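Local atomic coordinates of putative O-acetylhomoserine (Thiol)-lyase (Campylobacter jejuni, PDB entry 4OC9), a protein that probably uses pyridoxal 5'-phosphate to convert O-acetylhomoserine and sulfide into homocysteine, as a member of the trans-sulfuration enzymes family. Residues 98-103 with 143-148; 137-142 with 168-173; 147-152 with 174-179. All coordinates share one frame; numbering follows the deposited sequence.

Interaction 1: 98-103 with 143-148; sequences SGDNVA and DQNTKA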
loop_
_atom_site.group_PDB
_atom_site.type_symbol
_atom_site.label_atom_id
_atom_site.label_comp_id
_atom_site.label_asym_id
_atom_site.label_seq_id
_atom_site.Cartn_x
_atom_site.Cartn_y
_atom_site.Cartn_z
ATOM N N SER D 98 4.476 -5.300 38.002
ATOM C CA SER D 98 4.880 -6.426 38.819
ATOM C C SER D 98 4.357 -6.333 40.286
ATOM O O SER D 98 4.483 -5.303 40.968
ATOM C CB SER D 98 6.403 -6.570 38.792
ATOM O OG SER D 98 6.783 -7.766 39.437
ATOM N N GLY D 99 3.779 -7.428 40.757
ATOM C CA GLY D 99 3.226 -7.510 42.107
ATOM C C GLY D 99 1.734 -7.211 42.176
ATOM O O GLY D 99 1.098 -7.409 43.204
ATOM N N ASP D 100 1.165 -6.704 41.095
ATOM C CA ASP D 100 -0.247 -6.394 41.080
ATOM C C ASP D 100 -1.034 -7.566 40.478
ATOM O O ASP D 100 -0.466 -8.557 40.011
ATOM C CB ASP D 100 -0.485 -5.119 40.253
ATOM C CG ASP D 100 0.175 -3.875 40.858
ATOM O OD1 ASP D 100 0.427 -3.888 42.077
ATOM O OD2 ASP D 100 0.409 -2.887 40.099
ATOM N N ASN D 101 -2.352 -7.440 40.488
ATOM C CA ASN D 101 -3.187 -8.454 39.898
ATOM C C ASN D 101 -4.297 -7.788 39.100
ATOM O O ASN D 101 -4.581 -6.590 39.264
ATOM C CB ASN D 101 -3.738 -9.402 40.967
ATOM C CG ASN D 101 -4.717 -8.747 41.904
ATOM O OD1 ASN D 101 -5.882 -8.577 41.573
ATOM N ND2 ASN D 101 -4.292 -8.550 43.132
ATOM N N VAL D 102 -4.887 -8.569 38.206
ATOM C CA VAL D 102 -5.974 -8.080 37.378
ATOM C C VAL D 102 -7.044 -9.130 37.404
ATOM O O VAL D 102 -6.748 -10.327 37.419
ATOM C CB VAL D 102 -5.570 -7.802 35.896
ATOM C CG1 VAL D 102 -4.496 -6.719 35.822
ATOM C CG2 VAL D 102 -5.063 -9.068 35.207
ATOM N N ALA D 103 -8.291 -8.671 37.371
ATOM C CA ALA D 103 -9.451 -9.556 37.363
ATOM C C ALA D 103 -9.933 -9.696 35.916
ATOM O O ALA D 103 -10.113 -8.684 35.217
ATOM C CB ALA D 103 -10.563 -8.988 38.221
ATOM N N ASP D 143 -8.753 -7.048 45.615
ATOM C CA ASP D 143 -7.960 -6.602 46.779
ATOM C C ASP D 143 -7.398 -5.212 46.405
ATOM O O ASP D 143 -7.732 -4.678 45.338
ATOM C CB ASP D 143 -6.917 -7.615 47.268
ATOM C CG ASP D 143 -5.780 -7.805 46.321
ATOM O OD1 ASP D 143 -5.462 -6.869 45.554
ATOM O OD2 ASP D 143 -5.115 -8.856 46.422
ATOM N N GLN D 144 -6.526 -4.635 47.214
ATOM C CA GLN D 144 -6.025 -3.296 46.917
ATOM C C GLN D 144 -4.979 -3.277 45.813
ATOM O O GLN D 144 -4.538 -2.190 45.383
ATOM C CB GLN D 144 -5.412 -2.678 48.172
ATOM C CG GLN D 144 -5.203 -1.136 48.080
ATOM C CD GLN D 144 -6.517 -0.357 48.132
ATOM O OE1 GLN D 144 -7.549 -0.918 48.473
ATOM N NE2 GLN D 144 -6.462 0.959 47.888
ATOM N N ASN D 145 -4.553 -4.470 45.400
ATOM C CA ASN D 145 -3.558 -4.637 44.335
ATOM C C ASN D 145 -4.187 -4.918 42.957
ATOM O O ASN D 145 -3.480 -4.985 41.944
ATOM C CB ASN D 145 -2.580 -5.743 44.687
ATOM C CG ASN D 145 -1.737 -5.403 45.892
ATOM O OD1 ASN D 145 -1.373 -4.236 46.121
ATOM N ND2 ASN D 145 -1.378 -6.430 46.652
ATOM N N THR D 146 -5.505 -5.083 42.942
ATOM C CA THR D 146 -6.251 -5.335 41.725
ATOM C C THR D 146 -6.298 -4.022 40.964
ATOM O O THR D 146 -6.916 -3.041 41.412
ATOM C CB THR D 146 -7.674 -5.830 42.020
ATOM O OG1 THR D 146 -7.617 -7.050 42.773
ATOM C CG2 THR D 146 -8.430 -6.073 40.695
ATOM N N LYS D 147 -5.686 -4.005 39.787
ATOM C CA LYS D 147 -5.648 -2.767 38.976
ATOM C C LYS D 147 -6.603 -2.670 37.772
ATOM O O LYS D 147 -6.759 -1.595 37.190
ATOM C CB LYS D 147 -4.235 -2.591 38.456
ATOM C CG LYS D 147 -3.193 -2.672 39.539
ATOM C CD LYS D 147 -3.456 -1.701 40.671
ATOM C CE LYS D 147 -2.279 -1.701 41.626
ATOM N NZ LYS D 147 -2.611 -0.863 42.793
ATOM N N ALA D 148 -7.212 -3.789 37.384
ATOM C CA ALA D 148 -8.129 -3.771 36.250
ATOM C C ALA D 148 -9.119 -4.931 36.277
ATOM O O ALA D 148 -8.845 -6.004 36.835
ATOM C CB ALA D 148 -7.355 -3.785 34.942
#
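Asn101 reaches Asp143 and Thr146 with the two ends of its amide. From CB the chain rises between the backbone N and the carbonyl carbon (chi1 67°), which turns CG over the neighbouring strand, 3.7 Å from Thr146 CA. OD1 then takes a short hydrogen bond from Thr146 OG1 at 2.6 Å, the hydroxyl lying in the carbonyl plane on a lone pair. ND2 donates to Asp143 OD1 at 3.2 Å; that oxygen lies almost in the amide plane of Asn101, whereas ND2 comes from above the carboxylate, the two flat groups being turned by 70°. Asn145 N reaches the same OD1 from the opposite face, closing an Asx turn, while OD2 has a salt bridge to Arg128. Beneath these side chains run two parallel neighbours of the central sheet. Asn101 N bonds to Asn145 O and Lys147 N to Asn101 O, the regular pattern round Thr146. Ala103 N then binds Ala148 O (2.8 Å) rather than Lys147 O: one residue is extra, a beta bulge at Lys147, whose psi of -13° is far from extended. The Lys147 chain, bent at chi2, lays CE against Asp100 OD2 at 3.3 Å. Its NZ turns to the carbonyl of Arg234, and stays 4.3 Å from Asp100 OD1, beyond salt-bridge range.

Interaction 2: 137-142 with 168-173; sequences SLEKVI and NQIAKK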
loop_
_atom_site.group_PDB
_atom_site.type_symbol
_atom_site.label_atom_id
_atom_site.label_comp_id
_atom_site.label_asym_id
_atom_site.label_seq_id
_atom_site.Cartn_x
_atom_site.Cartn_y
_atom_site.Cartn_z
ATOM N N SER D 137 -18.519 -13.464 42.439
ATOM C CA SER D 137 -17.191 -14.046 42.226
ATOM C C SER D 137 -16.152 -12.957 41.915
ATOM O O SER D 137 -14.951 -13.170 42.096
ATOM C CB SER D 137 -17.186 -15.086 41.110
ATOM O OG SER D 137 -17.503 -14.507 39.847
ATOM N N LEU D 138 -16.606 -11.810 41.421
ATOM C CA LEU D 138 -15.706 -10.705 41.126
ATOM C C LEU D 138 -15.281 -10.014 42.428
ATOM O O LEU D 138 -14.083 -9.768 42.632
ATOM C CB LEU D 138 -16.330 -9.719 40.140
ATOM C CG LEU D 138 -15.533 -8.457 39.807
ATOM C CD1 LEU D 138 -14.094 -8.736 39.393
ATOM C CD2 LEU D 138 -16.267 -7.669 38.733
ATOM N N GLU D 139 -16.242 -9.693 43.296
ATOM C CA GLU D 139 -15.944 -9.046 44.612
ATOM C C GLU D 139 -14.894 -9.841 45.359
ATOM O O GLU D 139 -13.975 -9.309 45.954
ATOM C CB GLU D 139 -17.174 -9.065 45.488
ATOM C CG GLU D 139 -18.332 -8.213 45.038
ATOM C CD GLU D 139 -18.282 -6.733 45.406
ATOM O OE1 GLU D 139 -17.205 -6.281 45.790
ATOM O OE2 GLU D 139 -19.343 -6.023 45.317
ATOM N N LYS D 140 -15.099 -11.145 45.341
ATOM C CA LYS D 140 -14.229 -12.113 45.980
ATOM C C LYS D 140 -12.744 -12.044 45.628
ATOM O O LYS D 140 -11.906 -12.144 46.509
ATOM C CB LYS D 140 -14.751 -13.502 45.632
ATOM C CG LYS D 140 -13.963 -14.667 46.225
ATOM C CD LYS D 140 -14.589 -16.004 45.857
ATOM C CE LYS D 140 -13.828 -17.161 46.487
ATOM N NZ LYS D 140 -14.452 -18.475 46.166
ATOM N N VAL D 141 -12.418 -11.879 44.347
ATOM C CA VAL D 141 -11.015 -11.823 43.938
ATOM C C VAL D 141 -10.377 -10.438 44.010
ATOM O O VAL D 141 -9.165 -10.302 43.799
ATOM C CB VAL D 141 -10.796 -12.431 42.541
ATOM C CG1 VAL D 141 -11.140 -13.920 42.562
ATOM C CG2 VAL D 141 -11.576 -11.669 41.462
ATOM N N ILE D 142 -11.154 -9.417 44.355
ATOM C CA ILE D 142 -10.622 -8.054 44.454
ATOM C C ILE D 142 -9.894 -7.721 45.746
ATOM O O ILE D 142 -10.345 -8.098 46.838
ATOM C CB ILE D 142 -11.749 -7.025 44.292
ATOM C CG1 ILE D 142 -12.320 -7.112 42.864
ATOM C CG2 ILE D 142 -11.237 -5.616 44.535
ATOM C CD1 ILE D 142 -13.464 -6.168 42.576
ATOM N N ASN D 168 -19.807 -2.319 36.401
ATOM C CA ASN D 168 -19.497 -0.935 36.651
ATOM C C ASN D 168 -19.676 -0.571 38.121
ATOM O O ASN D 168 -18.824 0.096 38.705
ATOM C CB ASN D 168 -20.432 -0.037 35.885
ATOM C CG ASN D 168 -20.060 1.411 36.022
ATOM O OD1 ASN D 168 -18.887 1.774 35.875
ATOM N ND2 ASN D 168 -21.053 2.268 36.269
ATOM N N GLN D 169 -20.795 -0.981 38.707
ATOM C CA GLN D 169 -21.051 -0.704 40.130
ATOM C C GLN D 169 -19.903 -1.141 40.994
ATOM O O GLN D 169 -19.382 -0.376 41.789
ATOM C CB GLN D 169 -22.303 -1.408 40.649
ATOM C CG GLN D 169 -23.669 -0.877 40.238
ATOM C CD GLN D 169 -24.781 -1.858 40.607
ATOM O OE1 GLN D 169 -24.519 -2.984 41.031
ATOM N NE2 GLN D 169 -26.027 -1.442 40.401
ATOM N N ILE D 170 -19.536 -2.397 40.842
ATOM C CA ILE D 170 -18.451 -2.984 41.588
ATOM C C ILE D 170 -17.142 -2.265 41.337
ATOM O O ILE D 170 -16.384 -1.991 42.281
ATOM C CB ILE D 170 -18.283 -4.474 41.217
ATOM C CG1 ILE D 170 -19.552 -5.267 41.648
ATOM C CG2 ILE D 170 -17.057 -5.051 41.900
ATOM C CD1 ILE D 170 -19.556 -6.735 41.273
ATOM N N ALA D 171 -16.871 -1.972 40.073
ATOM C CA ALA D 171 -15.643 -1.293 39.694
ATOM C C ALA D 171 -15.581 0.114 40.258
ATOM O O ALA D 171 -14.556 0.508 40.797
ATOM C CB ALA D 171 -15.515 -1.249 38.189
ATOM N N LYS D 172 -16.670 0.858 40.151
ATOM C CA LYS D 172 -16.690 2.219 40.671
ATOM C C LYS D 172 -16.556 2.267 42.191
ATOM O O LYS D 172 -15.915 3.167 42.741
ATOM C CB LYS D 172 -17.872 3.076 40.127
ATOM C CG LYS D 172 -17.675 3.387 38.636
ATOM C CD LYS D 172 -18.615 4.474 38.106
ATOM C CE LYS D 172 -18.497 4.737 36.615
ATOM N NZ LYS D 172 -17.159 4.936 35.995
ATOM N N LYS D 173 -17.116 1.273 42.863
ATOM C CA LYS D 173 -17.069 1.223 44.295
ATOM C C LYS D 173 -15.611 1.146 44.773
ATOM O O LYS D 173 -15.194 1.929 45.615
ATOM C CB LYS D 173 -17.842 0.011 44.804
ATOM C CG LYS D 173 -18.026 0.011 46.310
ATOM C CD LYS D 173 -18.697 -1.247 46.814
ATOM C CE LYS D 173 -17.792 -2.464 46.658
ATOM N NZ LYS D 173 -18.504 -3.652 47.196
#
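Glu139 and Lys173 join two helices by a salt bridge, NZ standing 3.1 Å from OE2. The ammonium group meets that oxygen on its syn side, 19° out of the carboxylate plane, and a weak second bond runs from NZ to OE1. The two side chains cross at about a right angle: Glu139 is bent at chi2, and Lys173, with CG anti to the backbone N (chi1 -171°), folds at chi3 to bring NZ over. Ile170 lies beside this polar pair, its CG1 3.8 Å from Glu139 OE2. On its other branch, CG2 touches Ile142 CD1 at 3.8 Å and, more loosely, Leu138 CD2 at 4.2 Å. One isoleucine thus meets three residues of 137-142, carrying the apolar part of the contact while the ion pair spans its more exposed side. The short helical segments run nearly parallel, 20° apart, but their axes stay 10.8 Å from each other, so side chains rather than backbones bridge the gap. Both helices belong to beta-alpha-beta crossovers and lie on the same face of the central sheet in the alpha/beta/alpha large domain of this pyridoxal-phosphate enzyme family. Ile149 of the strand beneath is touched by Leu138 from one helix and by Ala171 from the other; Leu138 also rests on Phe130. Further out, His174 NE2 hydrogen-bonds to Glu139 OE1, giving the carboxylate a second partner that would help fix its rotation. The helix carrying Glu139 is tied at Ser137, whose OG bonds to Asp131 N and Asp134 O, and near its other end by Arg128 at the carbonyl of Val141.

Interaction 3: 147-152 with 174-179; sequences KAIFFE and HKIVSI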
loop_
_atom_site.group_PDB
_atom_site.type_symbol
_atom_site.label_atom_id
_atom_site.label_comp_id
_atom_site.label_asym_id
_atom_site.label_seq_id
_atom_site.Cartn_x
_atom_site.Cartn_y
_atom_site.Cartn_z
ATOM N N LYS D 147 -5.686 -4.005 39.787
ATOM C CA LYS D 147 -5.648 -2.767 38.976
ATOM C C LYS D 147 -6.603 -2.670 37.772
ATOM O O LYS D 147 -6.759 -1.595 37.190
ATOM C CB LYS D 147 -4.235 -2.591 38.456
ATOM C CG LYS D 147 -3.193 -2.672 39.539
ATOM C CD LYS D 147 -3.456 -1.701 40.671
ATOM C CE LYS D 147 -2.279 -1.701 41.626
ATOM N NZ LYS D 147 -2.611 -0.863 42.793
ATOM N N ALA D 148 -7.212 -3.789 37.384
ATOM C CA ALA D 148 -8.129 -3.771 36.250
ATOM C C ALA D 148 -9.119 -4.931 36.277
ATOM O O ALA D 148 -8.845 -6.004 36.835
ATOM C CB ALA D 148 -7.355 -3.785 34.942
ATOM N N ILE D 149 -10.284 -4.661 35.703
ATOM C CA ILE D 149 -11.395 -5.617 35.582
ATOM C C ILE D 149 -11.633 -5.719 34.067
ATOM O O ILE D 149 -12.086 -4.750 33.440
ATOM C CB ILE D 149 -12.628 -5.151 36.330
ATOM C CG1 ILE D 149 -12.314 -5.113 37.843
ATOM C CG2 ILE D 149 -13.757 -6.110 36.048
ATOM C CD1 ILE D 149 -13.418 -4.560 38.722
ATOM N N PHE D 150 -11.275 -6.880 33.503
ATOM C CA PHE D 150 -11.367 -7.115 32.081
ATOM C C PHE D 150 -12.427 -8.086 31.656
ATOM O O PHE D 150 -12.549 -9.160 32.233
ATOM C CB PHE D 150 -10.029 -7.658 31.590
ATOM C CG PHE D 150 -9.936 -7.771 30.093
ATOM C CD1 PHE D 150 -10.381 -8.905 29.437
ATOM C CD2 PHE D 150 -9.387 -6.741 29.345
ATOM C CE1 PHE D 150 -10.313 -8.995 28.065
ATOM C CE2 PHE D 150 -9.318 -6.834 27.966
ATOM C CZ PHE D 150 -9.788 -7.961 27.329
ATOM N N PHE D 151 -13.178 -7.694 30.628
ATOM C CA PHE D 151 -14.244 -8.535 30.106
ATOM C C PHE D 151 -14.623 -8.115 28.691
ATOM O O PHE D 151 -14.205 -7.053 28.206
ATOM C CB PHE D 151 -15.492 -8.410 30.965
ATOM C CG PHE D 151 -16.124 -7.057 30.905
ATOM C CD1 PHE D 151 -15.661 -6.034 31.691
ATOM C CD2 PHE D 151 -17.212 -6.827 30.109
ATOM C CE1 PHE D 151 -16.271 -4.793 31.669
ATOM C CE2 PHE D 151 -17.829 -5.583 30.071
ATOM C CZ PHE D 151 -17.349 -4.558 30.849
ATOM N N GLU D 152 -15.408 -8.957 28.040
ATOM C CA GLU D 152 -15.879 -8.689 26.689
ATOM C C GLU D 152 -17.378 -8.368 26.757
ATOM O O GLU D 152 -18.113 -8.909 27.605
ATOM C CB GLU D 152 -15.600 -9.857 25.760
ATOM C CG GLU D 152 -14.127 -10.062 25.479
ATOM C CD GLU D 152 -13.792 -11.264 24.598
ATOM O OE1 GLU D 152 -14.723 -11.915 24.092
ATOM O OE2 GLU D 152 -12.585 -11.578 24.465
ATOM N N HIS D 174 -14.851 0.202 44.228
ATOM C CA HIS D 174 -13.455 0.020 44.606
ATOM C C HIS D 174 -12.495 0.968 43.909
ATOM O O HIS D 174 -11.284 0.886 44.138
ATOM C CB HIS D 174 -12.987 -1.407 44.292
ATOM C CG HIS D 174 -13.749 -2.480 45.003
ATOM N ND1 HIS D 174 -13.381 -2.960 46.247
ATOM C CD2 HIS D 174 -14.844 -3.185 44.639
ATOM C CE1 HIS D 174 -14.223 -3.908 46.620
ATOM N NE2 HIS D 174 -15.119 -4.066 45.660
ATOM N N LYS D 175 -12.997 1.838 43.037
ATOM C CA LYS D 175 -12.137 2.798 42.311
ATOM C C LYS D 175 -11.145 2.074 41.383
ATOM O O LYS D 175 -9.963 2.421 41.302
ATOM C CB LYS D 175 -11.407 3.686 43.312
ATOM C CG LYS D 175 -12.395 4.385 44.199
ATOM C CD LYS D 175 -12.925 5.672 43.620
ATOM C CE LYS D 175 -11.828 6.715 43.780
ATOM N NZ LYS D 175 -12.216 8.028 43.202
ATOM N N ILE D 176 -11.646 1.039 40.709
ATOM C CA ILE D 176 -10.848 0.250 39.786
ATOM C C ILE D 176 -11.260 0.540 38.333
ATOM O O ILE D 176 -12.448 0.693 38.020
ATOM C CB ILE D 176 -11.005 -1.257 40.045
ATOM C CG1 ILE D 176 -10.538 -1.598 41.446
ATOM C CG2 ILE D 176 -10.188 -2.051 39.036
ATOM C CD1 ILE D 176 -10.742 -3.054 41.830
ATOM N N VAL D 177 -10.260 0.613 37.460
ATOM C CA VAL D 177 -10.486 0.872 36.036
ATOM C C VAL D 177 -11.047 -0.360 35.371
ATOM O O VAL D 177 -10.512 -1.471 35.564
ATOM C CB VAL D 177 -9.178 1.209 35.312
ATOM C CG1 VAL D 177 -9.401 1.261 33.809
ATOM C CG2 VAL D 177 -8.582 2.514 35.830
ATOM N N SER D 178 -12.166 -0.187 34.664
ATOM C CA SER D 178 -12.804 -1.294 33.958
ATOM C C SER D 178 -12.434 -1.224 32.480
ATOM O O SER D 178 -12.489 -0.150 31.863
ATOM C CB SER D 178 -14.321 -1.231 34.071
ATOM O OG SER D 178 -14.838 -0.051 33.460
ATOM N N ILE D 179 -12.062 -2.380 31.930
ATOM C CA ILE D 179 -11.683 -2.525 30.520
ATOM C C ILE D 179 -12.648 -3.439 29.772
ATOM O O ILE D 179 -12.803 -4.615 30.136
ATOM C CB ILE D 179 -10.308 -3.196 30.342
ATOM C CG1 ILE D 179 -9.215 -2.384 31.014
ATOM C CG2 ILE D 179 -10.004 -3.317 28.855
ATOM C CD1 ILE D 179 -7.863 -3.079 31.037
#
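Ile149 O accepts the shortest hydrogen bond between the strands, from Ile179 N at 2.8 Å; the N-H points almost straight at it (175°), the donor nitrogen tilted 22° from the carbonyl plane. Ile149 N donates to Val177 O at 3.2 Å, and Phe151 N to Ile179 O at 3.1 Å. Ile149 lies opposite Ser178 and Phe150 opposite Ile179, in parallel. On the face of Phe150 and Ile179, Ile179 CG2 approaches the Phe150 ring obliquely, 3.5 Å from CD2; the phenylalanine swings its ring there with CG anti to the backbone N (chi1 -172°). The other branch of Ile179 carries CD1 to Ala148 CB, 4.0 Å away, and Ile179 packs on Ala91 and Leu92 of helix 84-93. On the face of Ile149 and Ser178, Ile149 CG1 meets CG2 of Ile176, from the preceding loop, at 3.9 Å, crossing at about a right angle. Ile149 also packs on Ile167 of helix 164-174, which ends in a Schellman motif (Lys175, positive phi); a short loop through Ile176 leads to the strand. Strand 146-152, helix 164-174 and strand 177-181 form a beta-alpha-beta crossover, with helices on both faces, as in the large domain of fold-type I pyridoxal-phosphate enzymes.

Overall arrangement
Strand 146-152 is common to interactions 1 and 3, which share Lys147 and Ala148 and lie with centres about 10 Å apart; it pairs with 101-105 along one edge and 177-181 along the other. Interaction 2 sits on the sheet over both: Leu138 CD1 packs 3.7 Å from Ala103 CB, and the centre of interaction 2 is about 8 Å from that of interaction 3. Between these two, Ile176 N lies 3.0 Å from Ala171 O, a probable hydrogen bond, and Ile142 CG2 lies 3.8 Å from Ile176 CD1, so the crossover helices and the turn into strand 177-181 are packed together. Lys206, the lysine that carries the pyridoxal phosphate, follows strand 199-203, the next neighbour of 177-181.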